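YkuI protein (Bacillus subtilis, PDB 2BAS) probably acts in cyclic di-GMP signalling through an EAL domain of the kind that hydrolyses this second messenger. Local coordinates at residues R91-A96 against L127-E132. Sequence-based numbering, arbitrary orientation.
Sequences RIIRQA and LELLKE
R94 NH1 donates to E132 OE1 at 2.8 Å, a salt bridge that ties helix 82-100 to helix 124-135. The carboxylate oxygen accepts through its syn lone pair, on the side of E132 OE2, but lies 22° out of the guanidinium plane, and the N-H···O angle of 146° shows a bent bond. Both side chains reach across between the helices: the arginine runs extended from CG to NE, and in E132 a CG anti to the backbone N (chi1 179°) and an extended chain beyond it carry the carboxylate over to R94. L129 sets its CD1 methyl over the centre of one face of the R94 guanidinium, 3.4 Å from R94 CZ, while also touching the aliphatic stem at CG. The axes of segments 91-96 and 127-132 approach to 11.5 Å and run nearly parallel, as neighbours on the outside of the EAL domain's α/β-barrel, with strand 108-112 and the short helix 115-118 between them in the chain. With an alanine in place of R94, the E132 carboxylate would probably lose its partner on helix 82-100 and the CD1 methyl of L129 its guanidinium cover. K136 NZ offers E132 OE2 a second charge, in a long and weak ion pair. Deeper in the interface the other branch of L129, CD2, meets I93 CG2 at 4.0 Å, a van der Waals contact between two buried side chains. I93 also packs on F126, while R94 lies against Y133, extending the contact along helix 124-135.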
# COMPACT_ATOMS: atom_id res chain seq x y z
N ARG A 91 9.04 -2.00 38.12
CA ARG A 91 9.84 -0.99 38.80
C ARG A 91 10.08 0.20 37.87
O ARG A 91 9.79 1.35 38.22
CB ARG A 91 11.15 -1.57 39.35
CG ARG A 91 11.97 -0.62 40.24
CD ARG A 91 11.31 -0.36 41.59
NE ARG A 91 11.42 -1.52 42.46
CZ ARG A 91 12.37 -1.68 43.39
NH1 ARG A 91 12.39 -2.79 44.12
NH2 ARG A 91 13.28 -0.74 43.58
N ILE A 92 10.58 -0.08 36.67
CA ILE A 92 10.84 0.98 35.69
C ILE A 92 9.62 1.84 35.40
O ILE A 92 9.69 3.07 35.50
CB ILE A 92 11.38 0.41 34.37
CG1 ILE A 92 12.71 -0.31 34.60
CG2 ILE A 92 11.55 1.51 33.32
CD1 ILE A 92 13.07 -1.24 33.45
N ILE A 93 8.50 1.21 35.02
CA ILE A 93 7.26 1.92 34.67
C ILE A 93 6.78 2.87 35.76
O ILE A 93 6.49 4.04 35.49
CB ILE A 93 6.11 0.94 34.32
CG1 ILE A 93 6.51 0.02 33.16
CG2 ILE A 93 4.86 1.71 33.92
CD1 ILE A 93 5.62 -1.22 33.02
N ARG A 94 6.70 2.36 36.99
CA ARG A 94 6.26 3.15 38.13
C ARG A 94 7.14 4.38 38.40
O ARG A 94 6.61 5.47 38.65
CB ARG A 94 6.15 2.28 39.38
CG ARG A 94 4.98 1.32 39.32
CD ARG A 94 4.99 0.34 40.48
NE ARG A 94 3.94 -0.66 40.27
CZ ARG A 94 2.67 -0.52 40.67
NH1 ARG A 94 2.27 0.57 41.32
NH2 ARG A 94 1.80 -1.48 40.40
N GLN A 95 8.45 4.22 38.34
CA GLN A 95 9.34 5.36 38.48
C GLN A 95 9.08 6.39 37.41
O GLN A 95 9.07 7.60 37.68
CB GLN A 95 10.80 4.94 38.39
CG GLN A 95 11.32 4.23 39.62
CD GLN A 95 12.77 3.84 39.46
OE1 GLN A 95 13.63 4.70 39.25
NE2 GLN A 95 13.05 2.55 39.55
N ALA A 96 8.85 5.92 36.18
CA ALA A 96 8.64 6.79 35.05
C ALA A 96 7.33 7.56 35.15
O ALA A 96 7.31 8.77 34.92
CB ALA A 96 8.72 6.02 33.76
N LEU A 127 -3.27 -2.99 32.91
CA LEU A 127 -4.33 -2.00 32.86
C LEU A 127 -4.62 -1.53 34.29
O LEU A 127 -4.87 -0.34 34.51
CB LEU A 127 -5.58 -2.57 32.19
CG LEU A 127 -6.83 -1.69 32.00
CD1 LEU A 127 -6.55 -0.45 31.16
CD2 LEU A 127 -7.98 -2.50 31.41
N GLU A 128 -4.58 -2.47 35.24
CA GLU A 128 -4.72 -2.16 36.68
C GLU A 128 -3.63 -1.15 37.09
O GLU A 128 -3.92 -0.17 37.77
CB GLU A 128 -4.65 -3.43 37.56
CG GLU A 128 -5.88 -4.37 37.52
CD GLU A 128 -5.77 -5.60 38.48
OE1 GLU A 128 -4.69 -6.23 38.58
OE2 GLU A 128 -6.79 -5.95 39.13
N LEU A 129 -2.40 -1.39 36.64
CA LEU A 129 -1.30 -0.45 36.88
C LEU A 129 -1.59 0.90 36.26
O LEU A 129 -1.28 1.93 36.86
CB LEU A 129 0.04 -0.99 36.36
CG LEU A 129 1.25 -0.04 36.36
CD1 LEU A 129 1.47 0.59 37.74
CD2 LEU A 129 2.49 -0.76 35.92
N LEU A 130 -2.18 0.90 35.07
CA LEU A 130 -2.51 2.15 34.39
C LEU A 130 -3.59 2.94 35.13
O LEU A 130 -3.48 4.16 35.27
CB LEU A 130 -2.91 1.90 32.93
CG LEU A 130 -1.82 1.43 31.95
CD1 LEU A 130 -2.40 1.22 30.55
CD2 LEU A 130 -0.63 2.39 31.89
N LYS A 131 -4.61 2.23 35.61
CA LYS A 131 -5.74 2.84 36.33
C LYS A 131 -5.34 3.52 37.64
O LYS A 131 -5.99 4.47 38.07
CB LYS A 131 -6.84 1.79 36.57
CG LYS A 131 -7.65 1.44 35.32
CD LYS A 131 -8.55 0.23 35.56
CE LYS A 131 -9.55 0.03 34.43
NZ LYS A 131 -10.60 1.08 34.45
N GLU A 132 -4.28 3.03 38.27
CA GLU A 132 -3.77 3.60 39.52
C GLU A 132 -3.21 5.00 39.28
O GLU A 132 -3.37 5.89 40.12
CB GLU A 132 -2.68 2.69 40.11
CG GLU A 132 -2.06 3.21 41.41
CD GLU A 132 -0.71 2.58 41.72
OE1 GLU A 132 -0.43 1.46 41.22
OE2 GLU A 132 0.07 3.20 42.48